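Local coordinates for protein signal recognition particle receptor subunit beta (Mus musculus, PDB 2FH5) that binds GTP as the beta subunit of the signal recognition particle receptor, helping to target nascent secretory proteins to the endoplasmic reticulum membrane, at residues 88-91 / 92-96; 133-136 / 137-141; 145-148 / 149-152; 174-177 / 178-181. All blocks are in the same frame, centred on the assembly; numbering follows the deposited sequence.

Contact 1 (88-91 / 92-96); sequences SAAF and QREVK
The ring of F91 overlaps V95 one helical turn on: CG2 of the valine lies over one face, and V95 CG1 comes within 3.6 Å of F91 CZ. This is the first turn of helix 91-110, where the chain leaves strand 79-87 of the P-loop GTPase fold. With CG anti to the backbone N (chi1 -173°), F91 lays its ring back against I136, Q139 and L140 of helix 133-150. On another side of the turn, A90 presents its methyl group to two charged groups. R93 NH1 is 3.5 Å from A90 CB, and E94 OE2 is 3.4 Å from the same methyl carbon. R93 NH2 lies 3.3 Å from E94 OE2, but the oxygen stands well out of the guanidinium plane, which makes this an ion pair of charges alone. E94 also approaches L15 of the GTP-binding loop. Replacing E94 by an alanine would probably leave the R93 guanidinium without its nearby countercharge and take away the carboxylate that packs on A90 CB. D87 OD1 accepts from A90 N, so the turn is held from the strand side. A90 O receives a weak bond from R93 N and a straighter one from E94 N, 3.1 Å away at 150°.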
loop_
_atom_site.group_PDB
_atom_site.type_symbol
_atom_site.label_atom_id
_atom_site.label_comp_id
_atom_site.label_asym_id
_atom_site.label_seq_id
_atom_site.Cartn_x
_atom_site.Cartn_y
_atom_site.Cartn_z
ATOM N N SER B 88 -0.274 7.081 -12.898
ATOM C CA SER B 88 -0.277 7.759 -14.192
ATOM C C SER B 88 -1.646 7.923 -14.866
ATOM O O SER B 88 -1.849 8.826 -15.688
ATOM C CB SER B 88 0.699 7.040 -15.110
ATOM O OG SER B 88 1.968 6.969 -14.470
ATOM N N ALA B 89 -2.591 7.069 -14.493
ATOM C CA ALA B 89 -3.944 7.105 -15.057
ATOM C C ALA B 89 -4.822 8.145 -14.379
ATOM O O ALA B 89 -5.725 8.681 -14.993
ATOM C CB ALA B 89 -4.604 5.716 -14.940
ATOM N N ALA B 90 -4.570 8.418 -13.102
ATOM C CA ALA B 90 -5.369 9.398 -12.375
ATOM C C ALA B 90 -4.628 10.737 -12.272
ATOM O O ALA B 90 -5.122 11.694 -11.654
ATOM C CB ALA B 90 -5.696 8.875 -10.966
ATOM N N PHE B 91 -3.453 10.799 -12.885
ATOM C CA PHE B 91 -2.638 11.988 -12.819
ATOM C C PHE B 91 -3.367 13.303 -13.125
ATOM O O PHE B 91 -3.246 14.267 -12.361
ATOM C CB PHE B 91 -1.425 11.827 -13.724
ATOM C CG PHE B 91 -0.441 12.929 -13.584
ATOM C CD1 PHE B 91 0.274 13.086 -12.406
ATOM C CD2 PHE B 91 -0.292 13.875 -14.592
ATOM C CE1 PHE B 91 1.117 14.174 -12.226
ATOM C CE2 PHE B 91 0.553 14.970 -14.419
ATOM C CZ PHE B 91 1.256 15.118 -13.233
ATOM N N GLN B 92 -4.131 13.346 -14.215
ATOM C CA GLN B 92 -4.848 14.565 -14.592
ATOM C C GLN B 92 -5.683 15.192 -13.473
ATOM O O GLN B 92 -5.685 16.417 -13.311
ATOM C CB GLN B 92 -5.748 14.313 -15.806
ATOM C CG GLN B 92 -4.993 13.807 -17.024
ATOM C CD GLN B 92 -4.148 14.885 -17.716
ATOM O OE1 GLN B 92 -3.417 15.649 -17.065
ATOM N NE2 GLN B 92 -4.235 14.932 -19.051
ATOM N N ARG B 93 -6.402 14.383 -12.704
ATOM C CA ARG B 93 -7.204 14.969 -11.643
ATOM C C ARG B 93 -6.424 15.189 -10.355
ATOM O O ARG B 93 -6.731 16.089 -9.578
ATOM C CB ARG B 93 -8.462 14.127 -11.378
ATOM C CG ARG B 93 -8.257 12.623 -11.313
ATOM C CD ARG B 93 -9.504 11.918 -10.753
ATOM N NE ARG B 93 -9.461 11.772 -9.293
ATOM C CZ ARG B 93 -9.116 10.647 -8.670
ATOM N NH1 ARG B 93 -8.795 9.573 -9.383
ATOM N NH2 ARG B 93 -9.075 10.595 -7.340
ATOM N N GLU B 94 -5.369 14.410 -10.159
ATOM C CA GLU B 94 -4.583 14.499 -8.932
ATOM C C GLU B 94 -3.335 15.370 -8.952
ATOM O O GLU B 94 -2.694 15.533 -7.913
ATOM C CB GLU B 94 -4.204 13.080 -8.495
ATOM C CG GLU B 94 -5.405 12.201 -8.128
ATOM C CD GLU B 94 -5.029 10.742 -8.020
ATOM O OE1 GLU B 94 -3.832 10.414 -8.194
ATOM O OE2 GLU B 94 -5.925 9.916 -7.773
ATOM N N VAL B 95 -3.008 15.945 -10.112
ATOM C CA VAL B 95 -1.792 16.766 -10.271
ATOM C C VAL B 95 -1.382 17.640 -9.111
ATOM O O VAL B 95 -0.230 17.619 -8.686
ATOM C CB VAL B 95 -1.845 17.745 -11.472
ATOM C CG1 VAL B 95 -0.435 17.976 -11.962
ATOM C CG2 VAL B 95 -2.747 17.228 -12.574
ATOM N N LYS B 96 -2.319 18.439 -8.628
ATOM C CA LYS B 96 -2.026 19.345 -7.538
ATOM C C LYS B 96 -1.658 18.631 -6.249
ATOM O O LYS B 96 -0.721 19.059 -5.565
ATOM C CB LYS B 96 -3.200 20.314 -7.338
ATOM C CG LYS B 96 -3.374 21.211 -8.558
ATOM C CD LYS B 96 -4.194 22.465 -8.288
ATOM C CE LYS B 96 -3.819 23.595 -9.269
ATOM N NZ LYS B 96 -3.797 23.161 -10.711
#

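Contact 2 (133-136 / 137-141)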
loop_
_atom_site.group_PDB
_atom_site.type_symbol
_atom_site.label_atom_id
_atom_site.label_comp_id
_atom_site.label_asym_id
_atom_site.label_seq_id
_atom_site.Cartn_x
_atom_site.Cartn_y
_atom_site.Cartn_z
ATOM N N ALA B 133 5.511 9.413 -18.825
ATOM C CA ALA B 133 6.436 9.971 -17.845
ATOM C C ALA B 133 6.932 11.328 -18.350
ATOM O O ALA B 133 7.249 12.227 -17.567
ATOM C CB ALA B 133 7.611 9.034 -17.611
ATOM N N LYS B 134 6.973 11.485 -19.666
ATOM C CA LYS B 134 7.417 12.743 -20.247
ATOM C C LYS B 134 6.386 13.821 -19.912
ATOM O O LYS B 134 6.733 14.892 -19.404
ATOM C CB LYS B 134 7.585 12.572 -21.763
ATOM C CG LYS B 134 8.066 13.796 -22.527
ATOM C CD LYS B 134 8.503 13.381 -23.942
ATOM C CE LYS B 134 8.793 14.572 -24.846
ATOM N NZ LYS B 134 7.568 15.368 -25.152
ATOM N N LEU B 135 5.115 13.533 -20.168
ATOM C CA LEU B 135 4.058 14.497 -19.863
ATOM C C LEU B 135 3.899 14.766 -18.356
ATOM O O LEU B 135 3.567 15.881 -17.935
ATOM C CB LEU B 135 2.726 14.023 -20.430
ATOM C CG LEU B 135 1.518 14.915 -20.103
ATOM C CD1 LEU B 135 1.715 16.337 -20.602
ATOM C CD2 LEU B 135 0.285 14.307 -20.758
ATOM N N ILE B 136 4.140 13.753 -17.536
ATOM C CA ILE B 136 4.007 13.949 -16.100
ATOM C C ILE B 136 5.123 14.874 -15.614
ATOM O O ILE B 136 4.885 15.751 -14.775
ATOM C CB ILE B 136 4.006 12.580 -15.372
ATOM C CG1 ILE B 136 2.623 11.949 -15.558
ATOM C CG2 ILE B 136 4.372 12.732 -13.887
ATOM C CD1 ILE B 136 2.578 10.489 -15.216
ATOM N N GLN B 137 6.328 14.700 -16.157
ATOM C CA GLN B 137 7.439 15.559 -15.774
ATOM C C GLN B 137 7.133 17.007 -16.141
ATOM O O GLN B 137 7.349 17.922 -15.339
ATOM C CB GLN B 137 8.731 15.168 -16.475
ATOM C CG GLN B 137 9.889 15.925 -15.874
ATOM C CD GLN B 137 11.178 15.818 -16.655
ATOM O OE1 GLN B 137 11.515 14.764 -17.190
ATOM N NE2 GLN B 137 11.923 16.915 -16.700
ATOM N N GLN B 138 6.626 17.204 -17.354
ATOM C CA GLN B 138 6.298 18.539 -17.825
ATOM C C GLN B 138 5.250 19.208 -16.931
ATOM O O GLN B 138 5.465 20.331 -16.473
ATOM C CB GLN B 138 5.816 18.495 -19.284
ATOM C CG GLN B 138 5.028 19.742 -19.711
ATOM C CD GLN B 138 4.638 19.749 -21.193
ATOM O OE1 GLN B 138 4.369 18.696 -21.787
ATOM N NE2 GLN B 138 4.590 20.947 -21.789
ATOM N N GLN B 139 4.132 18.530 -16.667
ATOM C CA GLN B 139 3.098 19.121 -15.820
ATOM C C GLN B 139 3.553 19.317 -14.367
ATOM O O GLN B 139 3.145 20.270 -13.702
ATOM C CB GLN B 139 1.832 18.279 -15.885
ATOM C CG GLN B 139 1.209 18.271 -17.270
ATOM C CD GLN B 139 0.906 19.685 -17.772
ATOM O OE1 GLN B 139 0.060 20.395 -17.202
ATOM N NE2 GLN B 139 1.610 20.109 -18.840
ATOM N N LEU B 140 4.407 18.438 -13.863
ATOM C CA LEU B 140 4.885 18.632 -12.499
ATOM C C LEU B 140 5.823 19.836 -12.392
ATOM O O LEU B 140 5.806 20.545 -11.381
ATOM C CB LEU B 140 5.606 17.396 -11.990
ATOM C CG LEU B 140 4.659 16.315 -11.514
ATOM C CD1 LEU B 140 5.458 15.045 -11.349
ATOM C CD2 LEU B 140 3.971 16.776 -10.215
ATOM N N GLU B 141 6.650 20.064 -13.417
ATOM C CA GLU B 141 7.556 21.218 -13.388
ATOM C C GLU B 141 6.718 22.495 -13.404
ATOM O O GLU B 141 6.915 23.397 -12.588
ATOM C CB GLU B 141 8.521 21.188 -14.583
ATOM C CG GLU B 141 9.434 19.977 -14.535
ATOM C CD GLU B 141 10.522 19.968 -15.593
ATOM O OE1 GLU B 141 10.254 20.380 -16.742
ATOM O OE2 GLU B 141 11.646 19.520 -15.275
HETATM O O HOH W 1 10.082 12.177 -17.834
#
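A133 O is gripped twice: Q137 N donates to it over 3.0 Å, and a water adds a weaker bond. The same water donates to Q137 OE1, 3.0 Å from its oxygen, so backbone and side chain of one glutamine are both tied to the first turn of helix 133-150 of this P-loop GTPase. Regular i to i+4 backbone bonds continue through K134, L135 and I136. Q137 has CG anti to the backbone N (chi1 -170°) and an extended chain beyond, which carries its amide along the helix to E141. There Q137 NE2 donates to E141 OE2 at 3.0 Å and 161°. The carboxylate oxygen, which also accepts from F177 N, lies in the amide plane, whereas NE2 comes from well above the carboxylate plane. With the water on OE1 and E141 on NE2, both ends of the amide have a partner, which would favour this rotation. L135 and Q139 run side by side, CD1 of the leucine 3.9 Å from CG of Q139, and Q138 OE1 meets the same methyl. On the buried side, towards C122 of strand 117-123 and V98 of helix 91-110, I136 and L140 point the same way, with I136 CG2 3.6 Å from L140 CD1.

Contact 3 (145-148 / 149-152); sequences NTLR and VTRS
R148 starts with CB 3.4 Å from V149 N, and its CG, set between the backbone N and the carbonyl carbon (chi1 53°), also faces that amide. From there the chain runs extended, away from V149 and back along the last turns of helix 133-150 of this GTPase fold. NE reaches N145 OD1 in a weak bond. NH2 makes the stronger one, 2.7 Å from N145 OD1 and nearly in line with its C=O bond, though the oxygen is tilted out of the guanidinium plane. N145 O sits at the edge of the same group, in its plane. Beyond the helix, NH2 donates to K173 O and NH1 to L168 O and K170 O, so the guanidinium ties the helix end to the loop that follows it. A leucine in place of R148 would probably cost those three loop carbonyls this donor and leave N145 OD1 with F175 N alone of the partners described. Near the helix end T146 O accepts from both V149 N and T150 N at 3.0 Å, the T150 bond almost straight at 174°, V149 N above the carbonyl plane. R151 then departs from helical geometry. Two threonine methyls also meet, T146 CG2 and T150 CG2, 3.5 Å apart.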
loop_
_atom_site.group_PDB
_atom_site.type_symbol
_atom_site.label_atom_id
_atom_site.label_comp_id
_atom_site.label_asym_id
_atom_site.label_seq_id
_atom_site.Cartn_x
_atom_site.Cartn_y
_atom_site.Cartn_z
ATOM N N ASN B 145 6.529 25.022 -10.234
ATOM C CA ASN B 145 6.905 26.381 -10.550
ATOM C C ASN B 145 5.966 27.378 -9.928
ATOM O O ASN B 145 6.385 28.457 -9.548
ATOM C CB ASN B 145 6.947 26.619 -12.055
ATOM C CG ASN B 145 7.424 28.011 -12.383
ATOM O OD1 ASN B 145 8.533 28.414 -11.997
ATOM N ND2 ASN B 145 6.591 28.765 -13.076
ATOM N N THR B 146 4.688 27.042 -9.831
ATOM C CA THR B 146 3.746 27.970 -9.201
ATOM C C THR B 146 3.789 27.805 -7.695
ATOM O O THR B 146 3.699 28.780 -6.964
ATOM C CB THR B 146 2.294 27.752 -9.664
ATOM O OG1 THR B 146 2.193 28.044 -11.058
ATOM C CG2 THR B 146 1.354 28.675 -8.917
ATOM N N LEU B 147 3.945 26.569 -7.236
ATOM C CA LEU B 147 3.988 26.291 -5.803
ATOM C C LEU B 147 5.104 26.991 -5.036
ATOM O O LEU B 147 4.886 27.407 -3.908
ATOM C CB LEU B 147 4.093 24.784 -5.534
ATOM C CG LEU B 147 2.814 23.967 -5.400
ATOM C CD1 LEU B 147 3.201 22.524 -5.231
ATOM C CD2 LEU B 147 1.989 24.453 -4.192
ATOM N N ARG B 148 6.296 27.111 -5.614
ATOM C CA ARG B 148 7.368 27.776 -4.887
ATOM C C ARG B 148 7.078 29.256 -4.665
ATOM O O ARG B 148 7.748 29.914 -3.870
ATOM C CB ARG B 148 8.705 27.585 -5.601
ATOM C CG ARG B 148 8.669 27.964 -7.011
ATOM C CD ARG B 148 10.006 27.733 -7.698
ATOM N NE ARG B 148 9.953 28.334 -9.032
ATOM C CZ ARG B 148 11.015 28.624 -9.765
ATOM N NH1 ARG B 148 12.222 28.365 -9.296
ATOM N NH2 ARG B 148 10.858 29.177 -10.962
ATOM N N VAL B 149 6.076 29.785 -5.358
ATOM C CA VAL B 149 5.688 31.181 -5.174
ATOM C C VAL B 149 4.477 31.251 -4.230
ATOM O O VAL B 149 4.485 31.997 -3.257
ATOM C CB VAL B 149 5.314 31.858 -6.514
ATOM C CG1 VAL B 149 4.900 33.310 -6.277
ATOM C CG2 VAL B 149 6.470 31.781 -7.463
ATOM N N THR B 150 3.448 30.455 -4.506
ATOM C CA THR B 150 2.241 30.457 -3.672
ATOM C C THR B 150 2.397 29.759 -2.311
ATOM O O THR B 150 1.702 30.103 -1.359
ATOM C CB THR B 150 1.048 29.788 -4.396
ATOM O OG1 THR B 150 1.256 28.369 -4.448
ATOM C CG2 THR B 150 0.897 30.333 -5.820
ATOM N N ARG B 151 3.299 28.785 -2.227
ATOM C CA ARG B 151 3.537 28.019 -0.999
ATOM C C ARG B 151 3.603 28.832 0.293
ATOM O O ARG B 151 4.587 29.535 0.545
ATOM C CB ARG B 151 4.831 27.232 -1.137
ATOM C CG ARG B 151 5.190 26.386 0.061
ATOM C CD ARG B 151 4.392 25.088 0.117
ATOM N NE ARG B 151 5.069 24.140 0.998
ATOM C CZ ARG B 151 4.685 22.885 1.208
ATOM N NH1 ARG B 151 3.607 22.403 0.601
ATOM N NH2 ARG B 151 5.393 22.109 2.020
ATOM N N SER B 152 2.565 28.704 1.120
ATOM C CA SER B 152 2.473 29.406 2.406
ATOM C C SER B 152 3.416 28.799 3.444
ATOM O O SER B 152 3.625 29.367 4.518
ATOM C CB SER B 152 1.035 29.349 2.938
ATOM O OG SER B 152 0.134 30.020 2.073
#

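Contact 4 (174-177 / 178-181); sequences EFEF and SQLP
Q179 folds its side chain back over the preceding residues and donates from NE2 to E174 O, 2.8 Å away, a bond bent to 137°, with the nitrogen tilted from the carbonyl plane. The first torsion sets CG anti to the carbonyl carbon (chi1 -44°), and the extended remainder carries the amide past the backbone of E176 to that oxygen. The backbone turn is a short 3-10 segment with i to i+3 bonds. Q179 N donates to E176 O at 3.2 Å, and L180 N to F177 O at 3.0 Å; both donors come from above the carbonyl plane. Three further polar groups find partners elsewhere in the chain. F175 N is taken by N145 OD1, and F177 N by E141 OE2, so both amides use side chains of helix 133-150, while E176 OE2 forms a salt bridge with K173 NZ. Among the apolar groups, L180 CD2 meets the edge of the F175 ring in its plane, 3.9 Å from CE1, and L180 CD1 lies at the edge of F177. F175 CE2 in turn covers one face of the F177 ring. F177 sits with L144 of helix 133-150 and with L102 and L106 of helix 91-110, edge-to-face with F186, and the turn packs against both helices, L180 also touching L106, before the chain enters strand 184-188.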
loop_
_atom_site.group_PDB
_atom_site.type_symbol
_atom_site.label_atom_id
_atom_site.label_comp_id
_atom_site.label_asym_id
_atom_site.label_seq_id
_atom_site.Cartn_x
_atom_site.Cartn_y
_atom_site.Cartn_z
ATOM N N GLU B 174 12.085 29.720 -14.751
ATOM C CA GLU B 174 11.030 28.711 -14.660
ATOM C C GLU B 174 11.583 27.376 -14.142
ATOM O O GLU B 174 12.527 26.824 -14.706
ATOM C CB GLU B 174 10.376 28.513 -16.032
ATOM C CG GLU B 174 9.827 29.806 -16.638
ATOM C CD GLU B 174 8.433 30.186 -16.131
ATOM O OE1 GLU B 174 7.447 29.580 -16.609
ATOM O OE2 GLU B 174 8.319 31.084 -15.262
ATOM N N PHE B 175 10.979 26.866 -13.069
ATOM C CA PHE B 175 11.411 25.613 -12.447
ATOM C C PHE B 175 11.546 24.410 -13.363
ATOM O O PHE B 175 10.728 24.204 -14.252
ATOM C CB PHE B 175 10.467 25.188 -11.318
ATOM C CG PHE B 175 10.888 23.902 -10.663
ATOM C CD1 PHE B 175 11.925 23.892 -9.742
ATOM C CD2 PHE B 175 10.357 22.693 -11.072
ATOM C CE1 PHE B 175 12.433 22.705 -9.253
ATOM C CE2 PHE B 175 10.871 21.495 -10.582
ATOM C CZ PHE B 175 11.908 21.509 -9.676
ATOM N N GLU B 176 12.579 23.608 -13.109
ATOM C CA GLU B 176 12.826 22.379 -13.858
ATOM C C GLU B 176 13.585 21.486 -12.909
ATOM O O GLU B 176 14.359 21.977 -12.102
ATOM C CB GLU B 176 13.661 22.640 -15.118
ATOM C CG GLU B 176 12.829 23.089 -16.305
ATOM C CD GLU B 176 13.671 23.495 -17.505
ATOM O OE1 GLU B 176 14.338 22.628 -18.113
ATOM O OE2 GLU B 176 13.658 24.699 -17.836
ATOM N N PHE B 177 13.356 20.181 -12.990
ATOM C CA PHE B 177 14.041 19.241 -12.109
ATOM C C PHE B 177 15.563 19.255 -12.249
ATOM O O PHE B 177 16.270 19.045 -11.263
ATOM C CB PHE B 177 13.500 17.832 -12.337
ATOM C CG PHE B 177 12.106 17.621 -11.794
ATOM C CD1 PHE B 177 11.891 17.480 -10.422
ATOM C CD2 PHE B 177 11.004 17.570 -12.657
ATOM C CE1 PHE B 177 10.585 17.289 -9.912
ATOM C CE2 PHE B 177 9.699 17.380 -12.166
ATOM C CZ PHE B 177 9.486 17.239 -10.793
ATOM N N SER B 178 16.070 19.507 -13.455
ATOM C CA SER B 178 17.527 19.559 -13.683
ATOM C C SER B 178 18.249 20.650 -12.852
ATOM O O SER B 178 19.430 20.521 -12.558
ATOM C CB SER B 178 17.829 19.778 -15.164
ATOM O OG SER B 178 17.382 21.059 -15.572
ATOM N N GLN B 179 17.542 21.708 -12.469
ATOM C CA GLN B 179 18.141 22.771 -11.665
ATOM C C GLN B 179 18.358 22.320 -10.216
ATOM O O GLN B 179 18.902 23.054 -9.389
ATOM C CB GLN B 179 17.232 24.008 -11.644
ATOM C CG GLN B 179 16.645 24.382 -12.983
ATOM C CD GLN B 179 15.575 25.434 -12.849
ATOM O OE1 GLN B 179 15.257 25.871 -11.731
ATOM N NE2 GLN B 179 15.003 25.859 -13.984
ATOM N N LEU B 180 17.936 21.111 -9.898
ATOM C CA LEU B 180 18.053 20.649 -8.533
ATOM C C LEU B 180 19.370 20.011 -8.169
ATOM O O LEU B 180 19.964 19.291 -8.974
ATOM C CB LEU B 180 16.940 19.633 -8.230
ATOM C CG LEU B 180 15.482 20.077 -8.125
ATOM C CD1 LEU B 180 14.640 18.906 -7.659
ATOM C CD2 LEU B 180 15.367 21.229 -7.142
ATOM N N PRO B 181 19.854 20.277 -6.946
ATOM C CA PRO B 181 21.113 19.678 -6.493
ATOM C C PRO B 181 20.791 18.246 -6.029
ATOM O O PRO B 181 21.103 17.883 -4.890
ATOM C CB PRO B 181 21.526 20.572 -5.325
ATOM C CG PRO B 181 20.195 21.004 -4.744
ATOM C CD PRO B 181 19.397 21.321 -6.007
#

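All four contacts are local turns on or beside two helices. Contact 1 opens helix 91-110, contacts 2 and 3 lie on helix 133-150, and contact 4 is the loop turn that leads to strand 184-188. Contacts 1 and 3 are largely at the surface: in contact 1 the charges pair with each other over an alanine methyl near the GTP-binding loop, in contact 3, at the far end of helix 133-150, an arginine binds loop carbonyls. Contacts 2 and 4 are partly buried and join polar bonds to an apolar face. Contact 2 packs on contact 1 through aliphatic and ring groups, whereas contact 4 is joined to contacts 2 and 3 chiefly by backbone amides bound to helix side chains.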